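Local coordinates for protein ornithine aminotransferase (Plasmodium falciparum, PDB 3LG0) that catalyses the pyridoxal-phosphate-dependent transamination of ornithine with 2-oxoglutarate, giving glutamate semialdehyde and glutamate on the route to proline, at residues Lys338-Val343 and Ile352-Asp357; Asn371-Arg376 and Asp397-Ile402; Thr242-Cys247 and Asn318-Gly323; Val142-Phe147 and Lys176-Asp181. One frame throughout, in Å; residues are numbered along the deposited sequence.

Overall arrangement
Contacts 1 and 2 belong to the same mixed seven-stranded sheet, built from both ends of the chain, with centres about 17 Å apart, and helix 393-412 covers parts of both: I402 and C399 meet strand 373-378 in contact 2, while V407 further along touches V339 and V340 of contact 1. Contact 3, about 20 Å from contact 2 between centres, ties helix 315-333, which runs into the hairpin of contact 1, to a loop of the large domain. Contact 4 lies on the central sheet of that domain, about 24 Å from contact 3 between centres. All four are away from K262, the lysine that by similarity carries the cofactor as an internal aldimine; that adduct is absent from this structure.

Contact 1 of 4, residues Lys338-Val343 and Ile352-Asp357; sequences KVVREV and IEFKND
The R341 guanidinium carries the aliphatic chain of K355 over one face, with K355 CD centred above it 3.3 Å from R341 CZ, while E353 OE2 lies at its edge. That oxygen is 4.3 Å from R341 NE, too far for a salt bridge, and the carboxylate plane stands 81° from that of the guanidinium. The F354 ring takes I352 CG2 over one face and V339 O at its edge, and V340 CG2 approaches it obliquely, 4.0 Å from F354 CE1. V339 and V340 pack on V407 and I352 on I403 of helix 393-412, whereas F354 lies on V383 of strand 382-385; apolar residues suit these places. K355 bends at three successive torsions, bringing NZ back to donate to K338 O at 3.3 Å; its methylenes, not its charge, therefore meet the arginine.

The two strands are the arms of an antiparallel hairpin, 340-346 and 349-354, interrupted by a classic beta bulge: R341 N and E342 N both donate to E353 O, at 2.9 Å for R341 N. The extra residue shifts the register by one, so V340 pairs with F354 but E342 with E353. Beyond the bulge, E353 N reaches E342 O at 2.8 Å; before it, K355 N bonds to V339 O at 171°. E342 and E353 project from the same face, and their OE1 atoms share R344, whose positive charge would ease the repulsion between the two carboxylates.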
loop_
_atom_site.group_PDB
_atom_site.type_symbol
_atom_site.label_atom_id
_atom_site.label_comp_id
_atom_site.label_asym_id
_atom_site.label_seq_id
_atom_site.Cartn_x
_atom_site.Cartn_y
_atom_site.Cartn_z
ATOM N N LYS A 338 32.456 12.392 -23.851
ATOM C CA LYS A 338 32.821 11.014 -24.139
ATOM C C LYS A 338 31.987 10.012 -23.323
ATOM O O LYS A 338 31.647 8.931 -23.814
ATOM C CB LYS A 338 34.313 10.804 -23.877
ATOM C CG LYS A 338 34.976 9.806 -24.813
ATOM C CD LYS A 338 36.498 9.874 -24.718
ATOM C CE LYS A 338 36.994 11.309 -24.739
ATOM N NZ LYS A 338 36.635 12.018 -25.997
ATOM N N VAL A 339 31.657 10.365 -22.083
ATOM C CA VAL A 339 30.960 9.434 -21.186
ATOM C C VAL A 339 29.450 9.356 -21.432
ATOM O O VAL A 339 28.831 8.335 -21.151
ATOM C CB VAL A 339 31.206 9.759 -19.687
ATOM C CG1 VAL A 339 32.678 9.671 -19.354
ATOM C CG2 VAL A 339 30.656 11.128 -19.328
ATOM N N VAL A 340 28.862 10.435 -21.950
ATOM C CA VAL A 340 27.446 10.452 -22.313
ATOM C C VAL A 340 27.151 9.625 -23.575
ATOM O O VAL A 340 27.779 9.819 -24.615
ATOM C CB VAL A 340 26.940 11.881 -22.549
ATOM C CG1 VAL A 340 25.504 11.855 -23.034
ATOM C CG2 VAL A 340 27.082 12.725 -21.277
ATOM N N ARG A 341 26.194 8.703 -23.475
ATOM C CA ARG A 341 25.746 7.921 -24.621
ATOM C C ARG A 341 24.556 8.574 -25.302
ATOM O O ARG A 341 24.501 8.642 -26.521
ATOM C CB ARG A 341 25.352 6.518 -24.200
ATOM C CG ARG A 341 24.495 5.802 -25.227
ATOM C CD ARG A 341 25.292 4.800 -26.037
ATOM N NE ARG A 341 25.889 3.774 -25.185
ATOM C CZ ARG A 341 26.989 3.099 -25.499
ATOM N NH1 ARG A 341 27.609 3.349 -26.645
ATOM N NH2 ARG A 341 27.473 2.182 -24.667
ATOM N N GLU A 342 23.600 9.054 -24.513
ATOM C CA GLU A 342 22.389 9.666 -25.055
ATOM C C GLU A 342 21.585 10.433 -24.004
ATOM O O GLU A 342 21.486 10.009 -22.857
ATOM C CB GLU A 342 21.484 8.600 -25.691
ATOM C CG GLU A 342 20.233 9.190 -26.356
ATOM C CD GLU A 342 19.333 8.143 -27.032
ATOM O OE1 GLU A 342 19.376 6.946 -26.648
ATOM O OE2 GLU A 342 18.569 8.527 -27.953
ATOM N N VAL A 343 21.020 11.565 -24.408
ATOM C CA VAL A 343 20.043 12.274 -23.613
ATOM C C VAL A 343 18.657 11.881 -24.136
ATOM O O VAL A 343 18.421 11.932 -25.337
ATOM C CB VAL A 343 20.227 13.794 -23.709
ATOM C CG1 VAL A 343 19.170 14.507 -22.870
ATOM C CG2 VAL A 343 21.626 14.199 -23.266
ATOM N N ILE A 352 19.736 10.728 -18.647
ATOM C CA ILE A 352 20.957 10.679 -19.425
ATOM C C ILE A 352 21.456 9.266 -19.311
ATOM O O ILE A 352 21.621 8.763 -18.209
ATOM C CB ILE A 352 22.040 11.649 -18.904
ATOM C CG1 ILE A 352 21.557 13.096 -18.972
ATOM C CG2 ILE A 352 23.310 11.502 -19.723
ATOM C CD1 ILE A 352 22.562 14.093 -18.411
ATOM N N GLU A 353 21.672 8.606 -20.439
ATOM C CA GLU A 353 22.314 7.299 -20.414
ATOM C C GLU A 353 23.817 7.480 -20.612
ATOM O O GLU A 353 24.219 8.235 -21.469
ATOM C CB GLU A 353 21.751 6.385 -21.495
ATOM C CG GLU A 353 22.539 5.103 -21.636
ATOM C CD GLU A 353 21.864 4.072 -22.516
ATOM O OE1 GLU A 353 20.718 4.306 -22.959
ATOM O OE2 GLU A 353 22.481 3.010 -22.753
ATOM N N PHE A 354 24.628 6.801 -19.800
ATOM C CA PHE A 354 26.088 6.901 -19.858
ATOM C C PHE A 354 26.699 5.625 -20.421
ATOM O O PHE A 354 26.092 4.560 -20.343
ATOM C CB PHE A 354 26.665 7.170 -18.456
ATOM C CG PHE A 354 26.325 8.524 -17.921
ATOM C CD1 PHE A 354 27.124 9.623 -18.220
ATOM C CD2 PHE A 354 25.185 8.707 -17.154
ATOM C CE1 PHE A 354 26.793 10.875 -17.748
ATOM C CE2 PHE A 354 24.844 9.952 -16.684
ATOM C CZ PHE A 354 25.652 11.043 -16.972
ATOM N N LYS A 355 27.899 5.739 -20.982
ATOM C CA LYS A 355 28.671 4.566 -21.394
ATOM C C LYS A 355 29.240 3.903 -20.137
ATOM O O LYS A 355 30.290 4.316 -19.622
ATOM C CB LYS A 355 29.831 4.944 -22.349
ATOM C CG LYS A 355 29.563 6.085 -23.330
ATOM C CD LYS A 355 29.036 5.600 -24.653
ATOM C CE LYS A 355 30.102 5.621 -25.727
ATOM N NZ LYS A 355 30.426 7.012 -26.161
ATOM N N ASN A 356 28.561 2.872 -19.638
ATOM C CA ASN A 356 28.960 2.268 -18.364
ATOM C C ASN A 356 30.333 1.581 -18.396
ATOM O O ASN A 356 30.839 1.147 -17.361
ATOM C CB ASN A 356 27.887 1.302 -17.849
ATOM C CG ASN A 356 27.604 0.184 -18.822
ATOM O OD1 ASN A 356 27.602 0.389 -20.035
ATOM N ND2 ASN A 356 27.360 -1.010 -18.297
ATOM N N ASP A 357 30.931 1.475 -19.578
ATOM C CA ASP A 357 32.296 0.973 -19.687
ATOM C C ASP A 357 33.324 2.050 -19.356
ATOM O O ASP A 357 34.480 1.740 -19.075
ATOM C CB ASP A 357 32.558 0.442 -21.091
ATOM C CG ASP A 357 31.969 -0.923 -21.299
ATOM O OD1 ASP A 357 31.747 -1.618 -20.288
ATOM O OD2 ASP A 357 31.725 -1.296 -22.465
#

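Contact 2 of 4, residues Asn371-Arg376 and Asp397-Ile402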
loop_
_atom_site.group_PDB
_atom_site.type_symbol
_atom_site.label_atom_id
_atom_site.label_comp_id
_atom_site.label_asym_id
_atom_site.label_seq_id
_atom_site.Cartn_x
_atom_site.Cartn_y
_atom_site.Cartn_z
ATOM N N ASN A 371 27.337 18.434 -6.028
ATOM C CA ASN A 371 27.101 19.650 -6.795
ATOM C C ASN A 371 25.743 20.325 -6.591
ATOM O O ASN A 371 25.451 21.332 -7.229
ATOM C CB ASN A 371 27.375 19.396 -8.273
ATOM C CG ASN A 371 28.865 19.395 -8.588
ATOM O OD1 ASN A 371 29.320 18.791 -9.564
ATOM N ND2 ASN A 371 29.632 20.076 -7.746
ATOM N N GLY A 372 24.927 19.786 -5.694
ATOM C CA GLY A 372 23.661 20.417 -5.353
ATOM C C GLY A 372 22.416 19.862 -6.041
ATOM O O GLY A 372 21.372 20.499 -6.051
ATOM N N LEU A 373 22.514 18.671 -6.613
ATOM C CA LEU A 373 21.361 18.058 -7.286
ATOM C C LEU A 373 21.335 16.575 -6.971
ATOM O O LEU A 373 22.336 15.887 -7.143
ATOM C CB LEU A 373 21.433 18.286 -8.804
ATOM C CG LEU A 373 20.388 17.698 -9.755
ATOM C CD1 LEU A 373 20.212 18.617 -10.977
ATOM C CD2 LEU A 373 20.728 16.268 -10.185
ATOM N N ILE A 374 20.197 16.082 -6.499
ATOM C CA ILE A 374 20.117 14.672 -6.141
ATOM C C ILE A 374 19.223 13.856 -7.068
ATOM O O ILE A 374 18.118 14.266 -7.421
ATOM C CB ILE A 374 19.680 14.436 -4.674
ATOM C CG1 ILE A 374 18.306 15.048 -4.385
ATOM C CG2 ILE A 374 20.728 14.944 -3.696
ATOM C CD1 ILE A 374 17.773 14.668 -2.985
ATOM N N THR A 375 19.721 12.685 -7.439
ATOM C CA THR A 375 18.978 11.755 -8.247
ATOM C C THR A 375 19.584 10.364 -8.079
ATOM O O THR A 375 20.470 10.176 -7.260
ATOM C CB THR A 375 18.974 12.180 -9.714
ATOM O OG1 THR A 375 18.141 11.289 -10.466
ATOM C CG2 THR A 375 20.392 12.179 -10.280
ATOM N N ARG A 376 19.102 9.402 -8.857
ATOM C CA ARG A 376 19.511 8.026 -8.717
ATOM C C ARG A 376 19.636 7.374 -10.086
ATOM O O ARG A 376 19.004 7.807 -11.049
ATOM C CB ARG A 376 18.467 7.263 -7.909
ATOM C CG ARG A 376 18.958 5.914 -7.429
ATOM C CD ARG A 376 19.556 5.984 -6.022
ATOM N NE ARG A 376 20.270 4.763 -5.645
ATOM C CZ ARG A 376 19.761 3.534 -5.717
ATOM N NH1 ARG A 376 18.529 3.330 -6.172
ATOM N NH2 ARG A 376 20.498 2.498 -5.348
ATOM N N ASP A 397 17.909 26.288 -15.785
ATOM C CA ASP A 397 19.162 26.769 -16.328
ATOM C C ASP A 397 20.280 26.460 -15.331
ATOM O O ASP A 397 21.350 25.959 -15.697
ATOM C CB ASP A 397 19.084 28.276 -16.635
ATOM C CG ASP A 397 18.226 28.587 -17.868
ATOM O OD1 ASP A 397 18.049 27.695 -18.732
ATOM O OD2 ASP A 397 17.732 29.732 -17.971
ATOM N N GLU A 398 20.024 26.750 -14.059
ATOM C CA GLU A 398 21.011 26.462 -13.035
ATOM C C GLU A 398 21.299 24.963 -12.990
ATOM O O GLU A 398 22.450 24.543 -12.849
ATOM C CB GLU A 398 20.514 26.928 -11.681
ATOM C CG GLU A 398 21.554 26.742 -10.589
ATOM C CD GLU A 398 21.091 27.304 -9.274
ATOM O OE1 GLU A 398 20.016 27.950 -9.258
ATOM O OE2 GLU A 398 21.799 27.098 -8.268
ATOM N N CYS A 399 20.248 24.155 -13.116
ATOM C CA CYS A 399 20.413 22.709 -13.045
ATOM C C CYS A 399 21.189 22.207 -14.237
ATOM O O CYS A 399 21.976 21.265 -14.122
ATOM C CB CYS A 399 19.066 22.003 -12.945
ATOM S SG CYS A 399 18.306 22.237 -11.346
ATOM N N THR A 400 20.981 22.851 -15.381
ATOM C CA THR A 400 21.776 22.558 -16.568
ATOM C C THR A 400 23.270 22.793 -16.303
ATOM O O THR A 400 24.114 21.962 -16.670
ATOM C CB THR A 400 21.298 23.402 -17.762
ATOM O OG1 THR A 400 19.933 23.071 -18.057
ATOM C CG2 THR A 400 22.163 23.146 -18.987
ATOM N N GLU A 401 23.599 23.913 -15.659
ATOM C CA GLU A 401 24.997 24.198 -15.311
ATOM C C GLU A 401 25.528 23.031 -14.493
ATOM O O GLU A 401 26.633 22.534 -14.722
ATOM C CB GLU A 401 25.120 25.479 -14.472
ATOM C CG GLU A 401 24.445 26.714 -15.047
ATOM C CD GLU A 401 25.398 27.596 -15.834
ATOM O OE1 GLU A 401 26.170 27.055 -16.657
ATOM O OE2 GLU A 401 25.373 28.831 -15.633
ATOM N N ILE A 402 24.717 22.600 -13.530
ATOM C CA ILE A 402 25.126 21.579 -12.588
ATOM C C ILE A 402 25.387 20.266 -13.296
ATOM O O ILE A 402 26.424 19.647 -13.089
ATOM C CB ILE A 402 24.087 21.409 -11.473
ATOM C CG1 ILE A 402 24.052 22.663 -10.598
ATOM C CG2 ILE A 402 24.389 20.173 -10.636
ATOM C CD1 ILE A 402 22.973 22.656 -9.528
#
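I402, L373 and N371 bury the most surface here, and the branched side chain of I402 is the piece that touches both of the others. Its CG2 lies 3.9 Å from N371 CB and 4.0 Å from L373 CB, while CD1 extends to within 3.6 Å of N371 O. With CG2 anti to the backbone N and CG1 anti to the carbonyl carbon (chi1 -68°), both branches come up to N371 O, and CG2 in addition meets the CB atoms of N371 and L373. A beta-branched residue suits this spot, since both arms find partners. L373, with CG anti to its backbone N (chi1 177°), reaches a turn back along the helix: its CD1 rests 4.1 Å from C399 CB and as close to the sulfur. The short side chain of C399 gives the leucine methyl an apolar partner in both CB and SG. N371 offers carbons to I402, while its OD1 is hydrogen-bonded to T406 OG1, one helical turn beyond I402.

G372 makes the bend. It closes a Schellman motif with phi 99°, a conformation to which glycine is well suited, and it lets the chain leave helix 361-370 and enter strand 373-378. L373 is thus wedged between F368 of helix 361-370 and helix 393-412, whose C399 also touches Y49 and F51, while T400 turns to F326 and Q333 of helix 315-333.

Contact 3 of 4, residues Thr242-Cys247 and Asn318-Gly323; sequences TGKLLC and NADKLG
G243 and D320 meet almost backbone to backbone: their CA atoms are 3.9 Å apart, and D320 CB lies 3.8 Å from G243 CA. The helix can come so near because glycine presents no side chain, and its backbone angles (phi 109°) also favour that residue. A319, one position earlier on the helix, adds its small methyl, with CB 4.3 Å from G243 N. The carboxylate of D320 is carried past the glycine by chi1 -153°, which sets CG roughly anti to the backbone N and lets OD2 meet K244 NZ at 3.6 Å, a long salt bridge. K244 starts out pointing away from the helix, and a bend at chi2 (-55°) swings its otherwise extended chain back to the acid; the two side chains meet obliquely.

Further out, the loop that joins strands 229-233 and 257-260 of the large domain is held in shape by T242 O bonding to H250 NE2, a residue that K244 also touches, and by C247 N bonding to E234 OE1. Helix 315-333 has its own fixings: N318 ND2 donates to L389 O and I391 O, and A319 packs on L348.

Taken together, the junction between loop and helix relies on a glycine that lets the helix come close, with a small alanine beside it, and a single ion pair at its margin whose length suggests a modest electrostatic contribution rather than a rigid bond.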
loop_
_atom_site.group_PDB
_atom_site.type_symbol
_atom_site.label_atom_id
_atom_site.label_comp_id
_atom_site.label_asym_id
_atom_site.label_seq_id
_atom_site.Cartn_x
_atom_site.Cartn_y
_atom_site.Cartn_z
ATOM N N THR A 242 4.948 14.472 -18.493
ATOM C CA THR A 242 5.412 14.640 -19.866
ATOM C C THR A 242 4.741 15.807 -20.573
ATOM O O THR A 242 4.827 15.924 -21.785
ATOM C CB THR A 242 5.178 13.378 -20.711
ATOM O OG1 THR A 242 3.775 13.239 -20.978
ATOM C CG2 THR A 242 5.675 12.139 -19.980
ATOM N N GLY A 243 4.064 16.667 -19.827
ATOM C CA GLY A 243 3.363 17.783 -20.438
ATOM C C GLY A 243 1.837 17.686 -20.441
ATOM O O GLY A 243 1.160 18.709 -20.519
ATOM N N LYS A 244 1.294 16.473 -20.346
ATOM C CA LYS A 244 -0.160 16.267 -20.391
ATOM C C LYS A 244 -0.693 15.526 -19.157
ATOM O O LYS A 244 0.075 14.889 -18.431
ATOM C CB LYS A 244 -0.548 15.474 -21.647
ATOM C CG LYS A 244 -0.211 16.152 -22.970
ATOM C CD LYS A 244 -0.825 17.543 -23.033
ATOM C CE LYS A 244 -0.439 18.263 -24.321
ATOM N NZ LYS A 244 -0.866 19.695 -24.285
ATOM N N LEU A 245 -2.007 15.598 -18.933
ATOM C CA LEU A 245 -2.643 14.809 -17.878
ATOM C C LEU A 245 -2.424 13.319 -18.106
ATOM O O LEU A 245 -2.247 12.561 -17.155
ATOM C CB LEU A 245 -4.140 15.102 -17.782
ATOM C CG LEU A 245 -4.587 16.216 -16.838
ATOM C CD1 LEU A 245 -6.096 16.252 -16.768
ATOM C CD2 LEU A 245 -4.017 16.024 -15.443
ATOM N N LEU A 246 -2.445 12.911 -19.372
ATOM C CA LEU A 246 -2.098 11.554 -19.767
ATOM C C LEU A 246 -1.081 11.623 -20.884
ATOM O O LEU A 246 -1.333 12.253 -21.895
ATOM C CB LEU A 246 -3.327 10.806 -20.274
ATOM C CG LEU A 246 -4.439 10.521 -19.278
ATOM C CD1 LEU A 246 -5.647 9.965 -20.014
ATOM C CD2 LEU A 246 -3.949 9.554 -18.205
ATOM N N CYS A 247 0.060 10.971 -20.716
ATOM C CA CYS A 247 1.069 10.993 -21.769
ATOM C C CYS A 247 0.496 10.485 -23.105
ATOM O O CYS A 247 0.895 10.954 -24.169
ATOM C CB CYS A 247 2.314 10.195 -21.358
ATOM S SG CYS A 247 3.618 10.088 -22.599
ATOM N N ASN A 318 3.440 24.052 -17.824
ATOM C CA ASN A 318 4.810 24.427 -17.494
ATOM C C ASN A 318 5.803 23.355 -17.926
ATOM O O ASN A 318 6.842 23.662 -18.506
ATOM C CB ASN A 318 4.952 24.694 -15.995
ATOM C CG ASN A 318 6.194 25.511 -15.658
ATOM O OD1 ASN A 318 6.509 26.504 -16.326
ATOM N ND2 ASN A 318 6.902 25.100 -14.611
ATOM N N ALA A 319 5.472 22.097 -17.651
ATOM C CA ALA A 319 6.336 21.003 -18.034
ATOM C C ALA A 319 6.379 20.863 -19.559
ATOM O O ALA A 319 7.413 20.522 -20.142
ATOM C CB ALA A 319 5.875 19.706 -17.375
ATOM N N ASP A 320 5.250 21.125 -20.208
ATOM C CA ASP A 320 5.195 21.058 -21.664
ATOM C C ASP A 320 6.030 22.167 -22.296
ATOM O O ASP A 320 6.637 21.954 -23.337
ATOM C CB ASP A 320 3.752 21.132 -22.165
ATOM C CG ASP A 320 3.561 20.446 -23.520
ATOM O OD1 ASP A 320 4.378 19.556 -23.865
ATOM O OD2 ASP A 320 2.588 20.791 -24.229
ATOM N N LYS A 321 6.072 23.336 -21.655
ATOM C CA LYS A 321 6.867 24.472 -22.146
ATOM C C LYS A 321 8.367 24.291 -21.910
ATOM O O LYS A 321 9.165 24.366 -22.849
ATOM C CB LYS A 321 6.437 25.786 -21.483
ATOM C CG LYS A 321 4.972 26.157 -21.627
ATOM C CD LYS A 321 4.740 27.623 -21.241
ATOM C CE LYS A 321 3.341 27.869 -20.666
ATOM N NZ LYS A 321 3.262 27.560 -19.198
ATOM N N LEU A 322 8.747 24.070 -20.652
ATOM C CA LEU A 322 10.154 24.020 -20.271
ATOM C C LEU A 322 10.855 22.752 -20.751
ATOM O O LEU A 322 12.072 22.730 -20.935
ATOM C CB LEU A 322 10.283 24.147 -18.756
ATOM C CG LEU A 322 9.596 25.357 -18.120
ATOM C CD1 LEU A 322 9.899 25.388 -16.642
ATOM C CD2 LEU A 322 10.064 26.638 -18.788
ATOM N N GLY A 323 10.073 21.699 -20.965
ATOM C CA GLY A 323 10.618 20.370 -21.181
ATOM C C GLY A 323 11.548 20.179 -22.363
ATOM O O GLY A 323 12.730 19.870 -22.197
#

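Contact 4 of 4, residues Val142-Phe147 and Lys176-Asp181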
loop_
_atom_site.group_PDB
_atom_site.type_symbol
_atom_site.label_atom_id
_atom_site.label_comp_id
_atom_site.label_asym_id
_atom_site.label_seq_id
_atom_site.Cartn_x
_atom_site.Cartn_y
_atom_site.Cartn_z
ATOM N N VAL A 142 2.965 -8.015 -22.302
ATOM C CA VAL A 142 3.694 -6.881 -21.753
ATOM C C VAL A 142 4.976 -6.654 -22.521
ATOM O O VAL A 142 5.396 -7.499 -23.310
ATOM C CB VAL A 142 4.045 -7.108 -20.290
ATOM C CG1 VAL A 142 2.794 -7.000 -19.438
ATOM C CG2 VAL A 142 4.710 -8.474 -20.116
ATOM N N CYS A 143 5.603 -5.510 -22.298
ATOM C CA CYS A 143 6.864 -5.244 -22.971
ATOM C C CYS A 143 8.059 -5.778 -22.219
ATOM O O CYS A 143 8.007 -5.992 -21.008
ATOM C CB CYS A 143 7.028 -3.778 -23.277
ATOM S SG CYS A 143 5.901 -3.303 -24.547
ATOM N N ASN A 144 9.145 -5.956 -22.962
ATOM C CA ASN A 144 10.250 -6.813 -22.557
ATOM C C ASN A 144 11.105 -6.337 -21.383
ATOM O O ASN A 144 11.252 -7.048 -20.383
ATOM C CB ASN A 144 11.140 -7.111 -23.765
ATOM C CG ASN A 144 11.434 -8.585 -23.913
ATOM O OD1 ASN A 144 11.628 -9.290 -22.925
ATOM N ND2 ASN A 144 11.449 -9.066 -25.150
ATOM N N ASN A 145 11.679 -5.146 -21.501
ATOM C CA ASN A 145 12.706 -4.729 -20.546
ATOM C C ASN A 145 12.146 -3.960 -19.371
ATOM O O ASN A 145 12.831 -3.722 -18.378
ATOM C CB ASN A 145 13.785 -3.893 -21.239
ATOM C CG ASN A 145 14.760 -4.740 -22.032
ATOM O OD1 ASN A 145 14.977 -5.910 -21.720
ATOM N ND2 ASN A 145 15.360 -4.149 -23.061
ATOM N N ASN A 146 10.889 -3.572 -19.487
ATOM C CA ASN A 146 10.320 -2.644 -18.537
ATOM C C ASN A 146 9.157 -3.229 -17.743
ATOM O O ASN A 146 9.260 -3.429 -16.531
ATOM C CB ASN A 146 9.899 -1.374 -19.269
ATOM C CG ASN A 146 9.260 -0.365 -18.359
ATOM O OD1 ASN A 146 9.943 0.506 -17.817
ATOM N ND2 ASN A 146 7.938 -0.474 -18.176
ATOM N N PHE A 147 8.049 -3.499 -18.425
ATOM C CA PHE A 147 6.875 -4.025 -17.742
ATOM C C PHE A 147 6.692 -5.504 -18.058
ATOM O O PHE A 147 6.129 -6.249 -17.257
ATOM C CB PHE A 147 5.612 -3.223 -18.107
ATOM C CG PHE A 147 4.596 -3.141 -16.990
ATOM C CD1 PHE A 147 4.797 -2.292 -15.904
ATOM C CD2 PHE A 147 3.442 -3.915 -17.022
ATOM C CE1 PHE A 147 3.870 -2.224 -14.870
ATOM C CE2 PHE A 147 2.507 -3.850 -15.992
ATOM C CZ PHE A 147 2.718 -3.000 -14.918
ATOM N N LYS A 176 5.798 -11.687 -23.683
ATOM C CA LYS A 176 6.689 -10.533 -23.745
ATOM C C LYS A 176 7.095 -10.182 -25.169
ATOM O O LYS A 176 7.606 -11.020 -25.903
ATOM C CB LYS A 176 7.922 -10.760 -22.868
ATOM C CG LYS A 176 7.618 -10.742 -21.375
ATOM C CD LYS A 176 8.878 -10.549 -20.538
ATOM C CE LYS A 176 8.549 -10.500 -19.047
ATOM N NZ LYS A 176 9.758 -10.235 -18.215
ATOM N N VAL A 177 6.849 -8.939 -25.553
ATOM C CA VAL A 177 7.298 -8.422 -26.828
ATOM C C VAL A 177 8.225 -7.224 -26.625
ATOM O O VAL A 177 8.185 -6.563 -25.589
ATOM C CB VAL A 177 6.116 -7.963 -27.683
ATOM C CG1 VAL A 177 5.184 -9.132 -27.972
ATOM C CG2 VAL A 177 5.379 -6.811 -26.997
ATOM N N PRO A 178 9.073 -6.943 -27.619
ATOM C CA PRO A 178 9.914 -5.747 -27.536
ATOM C C PRO A 178 9.066 -4.485 -27.586
ATOM O O PRO A 178 8.018 -4.474 -28.229
ATOM C CB PRO A 178 10.780 -5.841 -28.800
ATOM C CG PRO A 178 10.794 -7.298 -29.137
ATOM C CD PRO A 178 9.432 -7.805 -28.758
ATOM N N TYR A 179 9.527 -3.439 -26.907
ATOM C CA TYR A 179 8.901 -2.131 -26.945
ATOM C C TYR A 179 9.040 -1.507 -28.331
ATOM O O TYR A 179 10.035 -1.722 -29.018
ATOM C CB TYR A 179 9.582 -1.213 -25.917
ATOM C CG TYR A 179 8.818 0.062 -25.603
ATOM C CD1 TYR A 179 7.602 0.020 -24.926
ATOM C CD2 TYR A 179 9.324 1.294 -25.954
ATOM C CE1 TYR A 179 6.904 1.177 -24.636
ATOM C CE2 TYR A 179 8.642 2.450 -25.661
ATOM C CZ TYR A 179 7.430 2.389 -25.006
ATOM O OH TYR A 179 6.745 3.551 -24.709
ATOM N N ASP A 180 8.040 -0.725 -28.727
ATOM C CA ASP A 180 8.109 0.076 -29.947
ATOM C C ASP A 180 8.241 -0.782 -31.208
ATOM O O ASP A 180 8.795 -0.336 -32.216
ATOM C CB ASP A 180 9.271 1.060 -29.876
ATOM C CG ASP A 180 9.073 2.265 -30.780
ATOM O OD1 ASP A 180 8.064 2.309 -31.511
ATOM O OD2 ASP A 180 9.921 3.182 -30.751
ATOM N N ASP A 181 7.730 -2.011 -31.136
ATOM C CA ASP A 181 7.780 -2.947 -32.248
ATOM C C ASP A 181 6.373 -3.436 -32.620
ATOM O O ASP A 181 5.905 -4.450 -32.097
ATOM C CB ASP A 181 8.680 -4.128 -31.884
ATOM C CG ASP A 181 8.850 -5.117 -33.028
ATOM O OD1 ASP A 181 8.143 -4.975 -34.050
ATOM O OD2 ASP A 181 9.692 -6.039 -32.901
#
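Strands 139-143 and 174-177 run parallel, with V142 opposite K176 and C143 opposite V177, and V177 N donates to V142 O at 3.0 Å and 164°. The same carbonyl also receives a CA-H contact from K176 CA, and C143 CA makes a matching approach of 3.2 Å to V177 O. C143 and V177 share the buried face. The thiol of C143 lies in the plane of the Y179 ring, at its edge, with SG 3.8 Å from CD1 and 5.1 Å from the ring centroid; V177 CG2 stands 4.3 Å from that sulfur. The compact, polarisable thiol suits a buried place between the Y179 edge and F197 and V199 of strand 194-199.

Strand 174-177 is an outer strand of the central seven-stranded sheet of this fold, where it leads through a type II turn, P178 to D181, into helix 182-189, with D181 as N-cap. D180 takes the positive-phi position of the turn. The Y179 hydroxyl is bonded to E200 O and its ring meets Y215. On the opposite face V142 CG2 touches K176 CG at 3.9 Å, and the extended lysine chain crosses N144 nearly at a right angle, CD lying 3.9 Å from N144 OD1. Most of the connection between the two strands, 148-169, is unmodelled; it includes C154 and C163, which by similarity can form a reversible disulfide.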